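Long-range contacts in phenylacetaldehyde dehydrogenase (PDB 4O5H), which probably oxidises phenylacetaldehyde to phenylacetate with NAD+, as a member of the aldehyde dehydrogenase family: residues 62-66 against 238-244; 149-154 against 168-172; 316-320 against 470-474; 432-436 against 457-462. All blocks are in the same frame, centred on the assembly; numbering follows the deposited sequence.

Interaction 1 of 4, residues 62-66 against 238-244; sequences VPEAD and TGYGHTA. With EDO (1,2-ethanediol), chain G.
Thr238 and residues 63-65 are joined by two hydrogen bonds. The hydroxyl OG1 of Thr238 donates to Pro63 O at 2.6 Å. A chi1 of 48° swings OG1 back over its own backbone, facing the end of strand 57-63. The Pro63 ring lies against the same hydroxyl, Pro63 CD to Thr238 OG1 3.5 Å. The amide of Ala65 returns a bond to Thr238 O, Ala65 N to O 2.9 Å, with an N-H...O angle of 156°. Thr238 is thus gripped both through its side chain and through its carbonyl. A water bridges further along, giving to Ala65 O and accepting from Tyr240 N.

The apolar contacts lie around these bonds. Val62 CG2 reaches Thr238 CB at 3.9 Å. Ala65 CB meets Ala244 CB at 4.3 Å, and Thr243 CG2 rests by Asp66 CA. Glu64 takes a different route. Its extended chain brings the carboxylate to Tyr240, CD to CE2 3.6 Å, with the two planes 64° apart. Gly239 CA passes Ala65 N at 4.1 Å.

The loop and helix 241-250 follow strand 234-236 in what is probably the Rossmann-type coenzyme domain of the family. The contact ties the end of strand 57-63 to the start of that helix. Strands 33-35 and 47-52 and helix 215-227 pack around it, with Met33 touching Pro63, Ala65 and Thr238.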
loop_
_atom_site.group_PDB
_atom_site.type_symbol
_atom_site.label_atom_id
_atom_site.label_comp_id
_atom_site.label_asym_id
_atom_site.label_seq_id
_atom_site.Cartn_x
_atom_site.Cartn_y
_atom_site.Cartn_z
ATOM N N VAL A 62 -33.036 0.236 -8.705
ATOM C CA VAL A 62 -32.078 -0.881 -8.607
ATOM C C VAL A 62 -32.153 -1.497 -7.207
ATOM O O VAL A 62 -32.658 -0.850 -6.272
ATOM C CB VAL A 62 -30.637 -0.450 -8.926
ATOM C CG1 VAL A 62 -30.567 0.150 -10.325
ATOM C CG2 VAL A 62 -30.091 0.501 -7.873
ATOM N N PRO A 63 -31.637 -2.735 -7.039
ATOM C CA PRO A 63 -31.634 -3.293 -5.717
ATOM C C PRO A 63 -30.846 -2.484 -4.703
ATOM O O PRO A 63 -29.789 -1.935 -5.025
ATOM C CB PRO A 63 -31.018 -4.672 -5.904
ATOM C CG PRO A 63 -31.369 -5.013 -7.326
ATOM C CD PRO A 63 -31.150 -3.695 -8.026
ATOM N N GLU A 64 -31.362 -2.483 -3.474
ATOM C CA GLU A 64 -30.675 -1.934 -2.322
ATOM C C GLU A 64 -30.102 -3.082 -1.463
ATOM O O GLU A 64 -30.779 -3.626 -0.590
ATOM C CB GLU A 64 -31.650 -1.103 -1.500
ATOM C CG GLU A 64 -30.947 -0.384 -0.364
ATOM C CD GLU A 64 -31.805 -0.149 0.847
ATOM O OE1 GLU A 64 -33.000 0.170 0.761
ATOM O OE2 GLU A 64 -31.250 -0.291 1.910
ATOM N N ALA A 65 -28.840 -3.428 -1.717
ATOM C CA ALA A 65 -28.193 -4.590 -1.085
ATOM C C ALA A 65 -27.866 -4.319 0.358
ATOM O O ALA A 65 -27.542 -3.208 0.706
ATOM C CB ALA A 65 -26.916 -4.937 -1.803
ATOM N N ASP A 66 -27.999 -5.335 1.194
ATOM C CA ASP A 66 -27.465 -5.269 2.555
ATOM C C ASP A 66 -26.270 -6.223 2.666
ATOM O O ASP A 66 -25.785 -6.765 1.651
ATOM C CB ASP A 66 -28.573 -5.442 3.632
ATOM C CG ASP A 66 -29.136 -6.874 3.726
ATOM O OD1 ASP A 66 -28.585 -7.827 3.174
ATOM O OD2 ASP A 66 -30.180 -7.067 4.370
ATOM N N THR A 238 -25.472 -3.326 -5.792
ATOM C CA THR A 238 -25.903 -1.907 -5.777
ATOM C C THR A 238 -26.464 -1.615 -4.405
ATOM O O THR A 238 -26.911 -2.532 -3.727
ATOM C CB THR A 238 -26.969 -1.632 -6.832
ATOM O OG1 THR A 238 -28.008 -2.647 -6.781
ATOM C CG2 THR A 238 -26.342 -1.626 -8.223
ATOM N N GLY A 239 -26.355 -0.361 -3.968
ATOM C CA GLY A 239 -26.868 0.039 -2.646
ATOM C C GLY A 239 -26.120 1.185 -2.025
ATOM O O GLY A 239 -25.287 1.806 -2.688
ATOM N N TYR A 240 -26.346 1.419 -0.729
ATOM C CA TYR A 240 -25.729 2.533 -0.041
ATOM C C TYR A 240 -24.321 2.240 0.399
ATOM O O TYR A 240 -23.988 1.106 0.769
ATOM C CB TYR A 240 -26.553 2.928 1.180
ATOM C CG TYR A 240 -27.920 3.411 0.832
ATOM C CD1 TYR A 240 -28.068 4.612 0.173
ATOM C CD2 TYR A 240 -29.078 2.674 1.158
ATOM C CE1 TYR A 240 -29.318 5.083 -0.167
ATOM C CE2 TYR A 240 -30.338 3.149 0.814
ATOM C CZ TYR A 240 -30.437 4.341 0.156
ATOM O OH TYR A 240 -31.655 4.836 -0.215
ATOM N N GLY A 241 -23.501 3.276 0.363
ATOM C CA GLY A 241 -22.137 3.235 0.886
ATOM C C GLY A 241 -22.080 2.800 2.340
ATOM O O GLY A 241 -21.255 1.983 2.691
ATOM N N HIS A 242 -22.975 3.331 3.163
ATOM C CA HIS A 242 -22.950 3.059 4.597
ATOM C C HIS A 242 -23.389 1.642 4.954
ATOM O O HIS A 242 -23.122 1.187 6.057
ATOM C CB HIS A 242 -23.780 4.074 5.396
ATOM C CG HIS A 242 -25.196 4.217 4.937
ATOM N ND1 HIS A 242 -26.155 3.243 5.140
ATOM C CD2 HIS A 242 -25.831 5.243 4.325
ATOM C CE1 HIS A 242 -27.308 3.651 4.640
ATOM N NE2 HIS A 242 -27.137 4.865 4.146
ATOM N N THR A 243 -24.000 0.923 4.015
ATOM C CA THR A 243 -24.421 -0.436 4.277
ATOM C C THR A 243 -23.681 -1.436 3.378
ATOM O O THR A 243 -22.834 -2.188 3.870
ATOM C CB THR A 243 -25.941 -0.513 4.136
ATOM O OG1 THR A 243 -26.519 0.463 5.023
ATOM C CG2 THR A 243 -26.433 -1.875 4.511
ATOM N N ALA A 244 -23.987 -1.428 2.071
ATOM C CA ALA A 244 -23.320 -2.318 1.129
ATOM C C ALA A 244 -21.791 -2.079 1.022
ATOM O O ALA A 244 -20.991 -3.019 1.095
ATOM C CB ALA A 244 -23.954 -2.234 -0.237
HETATM C C1 EDO G . -18.158 2.838 2.384
HETATM O O1 EDO G . -19.028 3.287 3.429
HETATM C C2 EDO G . -18.674 2.965 0.940
HETATM O O2 EDO G . -18.427 4.223 0.242
HETATM O O HOH W 1 -27.595 -0.581 0.765
#

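Interaction 2 of 4, residues 149-154 against 168-172; sequences IEGSVI and AYTRK
Tyr169 meets residues 152-153 through its CB, which lies 3.2 Å from Ser152 O, while its ring leads away from them. With chi1 at 65°, the ring turns instead to Phe167, whose plane is inclined to it by about 45°. Val506 and Met508 of strand 501-509 also touch Tyr169, as does His455 of the second subunit. Among the flat carbonyl groups, that of Ser152 takes the amide of Thr170 in its own plane, N to O 2.8 Å. Ile154 N meets the Ala168 oxygen from outside its carbonyl plane, 3.0 Å from Ala168 O and tilted 35° from that plane.

These bonds belong to a beta hairpin made by strands 153-154 and 166-181. Val153 and Tyr169 form an antiparallel non-hydrogen-bonded pair. Such an arm is consistent with the oligomerisation region of aldehyde dehydrogenases, and the second subunit packs on it here.

Beyond the short strand, a side chain takes over the pairing. Thr170 OG1 accepts from Ser152 N at 2.9 Å, and the Gly151 CA-H points at Thr170 O, CA to O 3.3 Å. Lys172 then runs as an extended chain past Ile149, with CB 3.8 Å from Ile149 CG2. Its NZ makes a weak hydrogen bond to Glu150 O and forms a salt bridge with Asp498. At the other end, a water accepts from Ala168 N at 2.9 Å and lies beside Ile154 O.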
loop_
_atom_site.group_PDB
_atom_site.type_symbol
_atom_site.label_atom_id
_atom_site.label_comp_id
_atom_site.label_asym_id
_atom_site.label_seq_id
_atom_site.Cartn_x
_atom_site.Cartn_y
_atom_site.Cartn_z
ATOM N N ILE A 149 3.047 -10.251 -17.615
ATOM C CA ILE A 149 3.378 -10.057 -16.199
ATOM C C ILE A 149 4.596 -10.942 -15.916
ATOM O O ILE A 149 4.515 -12.142 -16.121
ATOM C CB ILE A 149 2.203 -10.426 -15.326
ATOM C CG1 ILE A 149 1.088 -9.407 -15.557
ATOM C CG2 ILE A 149 2.575 -10.385 -13.839
ATOM C CD1 ILE A 149 -0.276 -9.953 -15.276
ATOM N N GLU A 150 5.723 -10.338 -15.503
ATOM C CA GLU A 150 6.962 -11.071 -15.356
ATOM C C GLU A 150 7.523 -10.965 -13.952
ATOM O O GLU A 150 7.478 -9.933 -13.366
ATOM C CB GLU A 150 7.967 -10.656 -16.411
ATOM C CG GLU A 150 7.454 -10.998 -17.796
ATOM C CD GLU A 150 8.401 -10.708 -18.936
ATOM O OE1 GLU A 150 9.517 -10.131 -18.708
ATOM O OE2 GLU A 150 7.991 -11.004 -20.110
ATOM N N GLY A 151 7.943 -12.105 -13.374
ATOM C CA GLY A 151 8.757 -12.087 -12.149
ATOM C C GLY A 151 10.225 -11.944 -12.499
ATOM O O GLY A 151 10.546 -11.685 -13.660
ATOM N N SER A 152 11.098 -12.069 -11.503
ATOM C CA SER A 152 12.536 -11.918 -11.670
ATOM C C SER A 152 13.298 -13.169 -11.290
ATOM O O SER A 152 12.922 -13.862 -10.361
ATOM C CB SER A 152 13.054 -10.820 -10.756
ATOM O OG SER A 152 12.394 -9.596 -11.007
ATOM N N VAL A 153 14.387 -13.437 -11.992
ATOM C CA VAL A 153 15.334 -14.431 -11.627
ATOM C C VAL A 153 16.552 -13.715 -11.035
ATOM O O VAL A 153 17.164 -12.859 -11.681
ATOM C CB VAL A 153 15.773 -15.253 -12.834
ATOM C CG1 VAL A 153 16.801 -16.297 -12.409
ATOM C CG2 VAL A 153 14.586 -15.971 -13.458
ATOM N N ILE A 154 16.916 -14.145 -9.827
ATOM C CA ILE A 154 17.874 -13.468 -8.980
ATOM C C ILE A 154 19.133 -14.304 -8.917
ATOM O O ILE A 154 19.065 -15.505 -8.686
ATOM C CB ILE A 154 17.266 -13.372 -7.548
ATOM C CG1 ILE A 154 16.069 -12.423 -7.516
ATOM C CG2 ILE A 154 18.252 -13.062 -6.450
ATOM C CD1 ILE A 154 16.243 -11.146 -8.274
ATOM N N ALA A 168 16.936 -18.967 -7.331
ATOM C CA ALA A 168 16.007 -18.027 -6.678
ATOM C C ALA A 168 15.313 -17.098 -7.670
ATOM O O ALA A 168 15.928 -16.679 -8.651
ATOM C CB ALA A 168 16.765 -17.186 -5.659
ATOM N N TYR A 169 14.014 -16.907 -7.475
ATOM C CA TYR A 169 13.167 -16.152 -8.374
ATOM C C TYR A 169 11.928 -15.656 -7.663
ATOM O O TYR A 169 11.695 -16.011 -6.542
ATOM C CB TYR A 169 12.784 -16.974 -9.598
ATOM C CG TYR A 169 11.914 -18.193 -9.348
ATOM C CD1 TYR A 169 12.472 -19.427 -9.000
ATOM C CD2 TYR A 169 10.536 -18.128 -9.490
ATOM C CE1 TYR A 169 11.665 -20.536 -8.764
ATOM C CE2 TYR A 169 9.714 -19.258 -9.274
ATOM C CZ TYR A 169 10.301 -20.458 -8.911
ATOM O OH TYR A 169 9.526 -21.558 -8.691
ATOM N N THR A 170 11.216 -14.725 -8.293
ATOM C CA THR A 170 9.949 -14.224 -7.822
ATOM C C THR A 170 8.844 -14.582 -8.819
ATOM O O THR A 170 9.079 -14.665 -10.052
ATOM C CB THR A 170 9.947 -12.701 -7.553
ATOM O OG1 THR A 170 10.180 -12.007 -8.775
ATOM C CG2 THR A 170 11.019 -12.331 -6.539
ATOM N N ARG A 171 7.668 -14.849 -8.276
ATOM C CA ARG A 171 6.430 -15.078 -9.022
ATOM C C ARG A 171 5.484 -14.006 -8.693
ATOM O O ARG A 171 5.411 -13.565 -7.529
ATOM C CB ARG A 171 5.689 -16.285 -8.509
ATOM C CG ARG A 171 6.288 -17.587 -8.831
ATOM C CD ARG A 171 5.647 -18.740 -8.051
ATOM N NE ARG A 171 4.199 -18.804 -8.088
ATOM C CZ ARG A 171 3.459 -19.317 -9.060
ATOM N NH1 ARG A 171 4.002 -19.875 -10.136
ATOM N NH2 ARG A 171 2.155 -19.282 -8.941
ATOM N N LYS A 172 4.712 -13.564 -9.670
ATOM C CA LYS A 172 3.697 -12.588 -9.382
ATOM C C LYS A 172 2.370 -13.321 -9.431
ATOM O O LYS A 172 2.054 -13.927 -10.437
ATOM C CB LYS A 172 3.803 -11.404 -10.341
ATOM C CG LYS A 172 5.013 -10.559 -10.048
ATOM C CD LYS A 172 4.984 -9.267 -10.830
ATOM C CE LYS A 172 6.238 -8.449 -10.540
ATOM N NZ LYS A 172 6.319 -7.369 -11.582
HETATM O O HOH W 2 18.659 -18.020 -9.417
#

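Interaction 3 of 4, residues 316-320 against 470-474; sequences VCTAG and CHSLL
Thr318 and the pair His471 and Ser472 hold two loops together beside the probable catalytic centre of this aldehyde dehydrogenase fold. Residues 316-319 form a type I beta turn just before strand 320-326, closed by Ala319 N to Val316 O. The turn carries Cys317, which lies in the family's cysteine signature and is probably the catalytic nucleophile. Residues 470-474 follow strand 465-468 of the same sheet.

The tight part is polar. Thr318 is buried, while His471 and Ser472 keep some exposure. His471 NE2 donates to Thr318 O at 2.7 Å. The oxygen lies only 1° out of the imidazole plane, and NE2 sits almost straight in line with the carbonyl bond, at 177°. The bond is nevertheless bent at the hydrogen, with an N-H...O angle of 141°. Ser445 binds ND1 at the other side of the ring, so both ring nitrogens are held. Strand residues Ser288 and Val290 touch the same histidine. Next to it, the hydroxyls of Thr318 and Ser472 share a hydrogen bond, OG1 to OG 2.9 Å. The left-handed backbone of Ser472 bends the chain here so that its side chain comes toward the turn.

The rest is loose. The Cys317 side chain makes no contact with residues 470-474 and packs on Leu442 and Phe480. Leu473 turns away and touches Tyr160 of the second subunit. Gly320 runs past the ring, its CA 3.8 Å from His471 CE1. Val316 CG1 reaches Ser472 OG at 4.0 Å.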
loop_
_atom_site.group_PDB
_atom_site.type_symbol
_atom_site.label_atom_id
_atom_site.label_comp_id
_atom_site.label_asym_id
_atom_site.label_seq_id
_atom_site.Cartn_x
_atom_site.Cartn_y
_atom_site.Cartn_z
ATOM N N VAL A 316 -14.453 16.288 -10.155
ATOM C CA VAL A 316 -13.251 15.608 -10.562
ATOM C C VAL A 316 -12.271 15.691 -9.387
ATOM O O VAL A 316 -12.037 16.767 -8.835
ATOM C CB VAL A 316 -12.622 16.307 -11.765
ATOM C CG1 VAL A 316 -11.435 15.516 -12.282
ATOM C CG2 VAL A 316 -13.644 16.507 -12.883
ATOM N N CYS A 317 -11.711 14.548 -9.010
ATOM C CA CYS A 317 -10.846 14.501 -7.844
ATOM C C CYS A 317 -9.639 15.424 -8.011
ATOM O O CYS A 317 -9.229 16.091 -7.069
ATOM C CB CYS A 317 -10.390 13.071 -7.580
ATOM S SG CYS A 317 -9.420 12.347 -8.894
ATOM N N THR A 318 -9.099 15.503 -9.234
ATOM C CA THR A 318 -8.003 16.429 -9.552
ATOM C C THR A 318 -8.422 17.767 -10.136
ATOM O O THR A 318 -7.617 18.431 -10.787
ATOM C CB THR A 318 -7.048 15.799 -10.587
ATOM O OG1 THR A 318 -7.799 15.358 -11.744
ATOM C CG2 THR A 318 -6.344 14.648 -9.989
ATOM N N ALA A 319 -9.668 18.182 -9.953
ATOM C CA ALA A 319 -10.089 19.484 -10.463
ATOM C C ALA A 319 -9.110 20.564 -10.044
ATOM O O ALA A 319 -8.635 20.611 -8.892
ATOM C CB ALA A 319 -11.466 19.830 -9.949
ATOM N N GLY A 320 -8.794 21.451 -10.986
ATOM C CA GLY A 320 -7.914 22.583 -10.725
ATOM C C GLY A 320 -8.642 23.665 -9.958
ATOM O O GLY A 320 -9.017 24.689 -10.511
ATOM N N CYS A 470 -1.712 21.575 -19.454
ATOM C CA CYS A 470 -2.937 20.773 -19.505
ATOM C C CYS A 470 -3.339 20.481 -18.053
ATOM O O CYS A 470 -2.647 20.931 -17.121
ATOM C CB CYS A 470 -2.708 19.502 -20.327
ATOM S SG CYS A 470 -1.342 18.452 -19.799
ATOM N N HIS A 471 -4.457 19.777 -17.840
ATOM C CA HIS A 471 -4.895 19.427 -16.505
ATOM C C HIS A 471 -5.948 18.334 -16.588
ATOM O O HIS A 471 -6.758 18.327 -17.526
ATOM C CB HIS A 471 -5.482 20.636 -15.770
ATOM C CG HIS A 471 -5.489 20.496 -14.271
ATOM N ND1 HIS A 471 -4.600 21.169 -13.463
ATOM C CD2 HIS A 471 -6.303 19.803 -13.444
ATOM C CE1 HIS A 471 -4.826 20.836 -12.201
ATOM N NE2 HIS A 471 -5.865 20.012 -12.165
ATOM N N SER A 472 -5.908 17.410 -15.621
ATOM C CA SER A 472 -6.792 16.239 -15.582
ATOM C C SER A 472 -6.848 15.527 -16.930
ATOM O O SER A 472 -7.919 15.111 -17.367
ATOM C CB SER A 472 -8.210 16.610 -15.144
ATOM O OG SER A 472 -8.230 17.226 -13.881
ATOM N N LEU A 473 -5.702 15.352 -17.569
ATOM C CA LEU A 473 -5.580 14.625 -18.791
ATOM C C LEU A 473 -5.059 13.194 -18.469
ATOM O O LEU A 473 -4.102 13.051 -17.708
ATOM C CB LEU A 473 -4.620 15.437 -19.658
ATOM C CG LEU A 473 -4.751 15.266 -21.145
ATOM C CD1 LEU A 473 -6.134 15.763 -21.511
ATOM C CD2 LEU A 473 -3.653 16.028 -21.869
ATOM N N LEU A 474 -5.736 12.160 -18.999
ATOM C CA LEU A 474 -5.509 10.757 -18.661
ATOM C C LEU A 474 -4.923 9.985 -19.840
ATOM O O LEU A 474 -5.283 10.242 -20.982
ATOM C CB LEU A 474 -6.868 10.049 -18.373
#

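Interaction 4 of 4, residues 432-436 against 457-462; sequences VQLAN and LVPRIA
The last turn of helix 428-436 lies beside the loop that follows helix 451-457, with Asn436 CA and Ala462 CA 6.3 Å apart. The two helices belong to successive beta-alpha-beta crossovers, built on the parallel strands 419-425, 443-447 and 465-468.

Asn436 makes both hydrogen bonds of the contact with one amide group. Its ND2 donates to Arg460 O at 2.9 Å, and that oxygen lies within 1° of the amide plane. Its OD1 accepts from Ala462 N, also at 2.9 Å, along a nearly straight N-H...O line of 172°. The amide thus bridges two backbone groups around Ile461 and is fixed in rotation.

The apolar part lies on the inner side. Ala435 CB meets Ile461 CD1 at 4.0 Å, and both residues pack on Ile291 of strand 288-292. Val432 CG2 also meets Leu457 CD1, at a short 3.3 Å. The detail of this approach is doubtful, although the two side chains clearly adjoin.

Lys504 of the second subunit binds the carbonyls of Val458 and Ile461, so this loop also lies at the dimer interface. Arg460 bends at chi3 and forms a salt bridge with Asp429. Its guanidinium is thereby held across Val432, whose CG2 stands over the centre of one face, 3.8 Å from Arg460 CZ.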
loop_
_atom_site.group_PDB
_atom_site.type_symbol
_atom_site.label_atom_id
_atom_site.label_comp_id
_atom_site.label_asym_id
_atom_site.label_seq_id
_atom_site.Cartn_x
_atom_site.Cartn_y
_atom_site.Cartn_z
ATOM N N VAL A 432 5.079 28.020 -4.941
ATOM C CA VAL A 432 5.328 26.687 -4.401
ATOM C C VAL A 432 4.757 26.552 -2.987
ATOM O O VAL A 432 4.063 25.568 -2.700
ATOM C CB VAL A 432 6.817 26.334 -4.388
ATOM C CG1 VAL A 432 7.097 25.057 -3.571
ATOM C CG2 VAL A 432 7.319 26.156 -5.811
ATOM N N GLN A 433 5.031 27.529 -2.119
ATOM C CA GLN A 433 4.494 27.499 -0.771
ATOM C C GLN A 433 2.941 27.420 -0.798
ATOM O O GLN A 433 2.346 26.602 -0.089
ATOM C CB GLN A 433 4.997 28.676 0.043
ATOM C CG GLN A 433 4.511 28.700 1.476
ATOM C CD GLN A 433 3.256 29.553 1.670
ATOM O OE1 GLN A 433 3.084 30.674 1.111
ATOM N NE2 GLN A 433 2.352 29.014 2.465
ATOM N N LEU A 434 2.307 28.245 -1.628
ATOM C CA LEU A 434 0.851 28.259 -1.700
ATOM C C LEU A 434 0.321 26.941 -2.234
ATOM O O LEU A 434 -0.631 26.390 -1.692
ATOM C CB LEU A 434 0.371 29.426 -2.553
ATOM C CG LEU A 434 0.670 30.809 -1.966
ATOM C CD1 LEU A 434 0.495 31.877 -3.037
ATOM C CD2 LEU A 434 -0.194 31.130 -0.751
ATOM N N ALA A 435 0.961 26.417 -3.277
ATOM C CA ALA A 435 0.481 25.247 -3.932
ATOM C C ALA A 435 0.542 24.012 -3.001
ATOM O O ALA A 435 -0.395 23.202 -2.988
ATOM C CB ALA A 435 1.278 25.003 -5.202
ATOM N N ASN A 436 1.611 23.902 -2.222
ATOM C CA ASN A 436 1.764 22.827 -1.259
ATOM C C ASN A 436 1.041 23.052 0.062
ATOM O O ASN A 436 1.023 22.153 0.877
ATOM C CB ASN A 436 3.242 22.529 -0.974
ATOM C CG ASN A 436 3.947 21.891 -2.153
ATOM O OD1 ASN A 436 3.350 21.133 -2.911
ATOM N ND2 ASN A 436 5.218 22.173 -2.297
ATOM N N LEU A 457 10.415 23.638 -11.128
ATOM C CA LEU A 457 9.167 23.616 -10.382
ATOM C C LEU A 457 8.594 22.213 -10.180
ATOM O O LEU A 457 8.094 21.926 -9.113
ATOM C CB LEU A 457 8.077 24.407 -11.110
ATOM C CG LEU A 457 6.898 25.103 -10.462
ATOM C CD1 LEU A 457 7.304 25.516 -9.075
ATOM C CD2 LEU A 457 6.278 26.271 -11.277
ATOM N N VAL A 458 8.659 21.386 -11.219
ATOM C CA VAL A 458 8.054 20.065 -11.180
ATOM C C VAL A 458 8.471 19.279 -9.924
ATOM O O VAL A 458 7.632 18.732 -9.256
ATOM C CB VAL A 458 8.341 19.256 -12.464
ATOM C CG1 VAL A 458 8.017 17.780 -12.261
ATOM C CG2 VAL A 458 7.487 19.803 -13.609
ATOM N N PRO A 459 9.761 19.281 -9.582
ATOM C CA PRO A 459 10.170 18.498 -8.384
ATOM C C PRO A 459 9.666 19.057 -7.073
ATOM O O PRO A 459 9.609 18.319 -6.111
ATOM C CB PRO A 459 11.695 18.613 -8.375
ATOM C CG PRO A 459 12.042 18.857 -9.795
ATOM C CD PRO A 459 10.934 19.747 -10.323
ATOM N N ARG A 460 9.296 20.321 -7.043
ATOM C CA ARG A 460 8.926 21.004 -5.794
ATOM C C ARG A 460 7.457 20.898 -5.416
ATOM O O ARG A 460 7.079 21.203 -4.273
ATOM C CB ARG A 460 9.289 22.480 -5.910
ATOM C CG ARG A 460 10.747 22.734 -6.163
ATOM C CD ARG A 460 11.052 24.242 -6.320
ATOM N NE ARG A 460 10.989 24.925 -5.030
ATOM C CZ ARG A 460 10.978 26.230 -4.849
ATOM N NH1 ARG A 460 11.018 27.080 -5.870
ATOM N NH2 ARG A 460 10.924 26.698 -3.617
ATOM N N ILE A 461 6.611 20.500 -6.370
ATOM C CA ILE A 461 5.186 20.405 -6.117
ATOM C C ILE A 461 4.868 18.996 -5.635
ATOM O O ILE A 461 5.140 18.018 -6.348
ATOM C CB ILE A 461 4.381 20.710 -7.390
ATOM C CG1 ILE A 461 4.684 22.134 -7.867
ATOM C CG2 ILE A 461 2.897 20.555 -7.125
ATOM C CD1 ILE A 461 4.496 23.159 -6.779
ATOM N N ALA A 462 4.284 18.884 -4.439
ATOM C CA ALA A 462 3.988 17.531 -3.862
ATOM C C ALA A 462 2.650 17.053 -4.328
ATOM O O ALA A 462 1.653 17.156 -3.599
ATOM C CB ALA A 462 4.047 17.566 -2.343
#

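Interactions 3 and 4 are the nearest pair, with centres 17 Å apart and nearest atoms about 9 Å. Along the chain, 432-436 and 457-462 are nested inside the loop closed by interaction 3. Interaction 2 lies inside the loop closed by interaction 1, yet their centres are 40 Å apart. Interaction 3 carries the probable nucleophile. Interaction 1 lies 29 Å from it between centres, near the expected coenzyme side, and the Val62 side chain is about 9 Å from the sodium ion. Interactions 2, 3 and 4 all touch the second subunit. Arg171 of interaction 2 packs on Pro459 of the neighbouring subunit, so interactions 2 and 4 meet across the dimer.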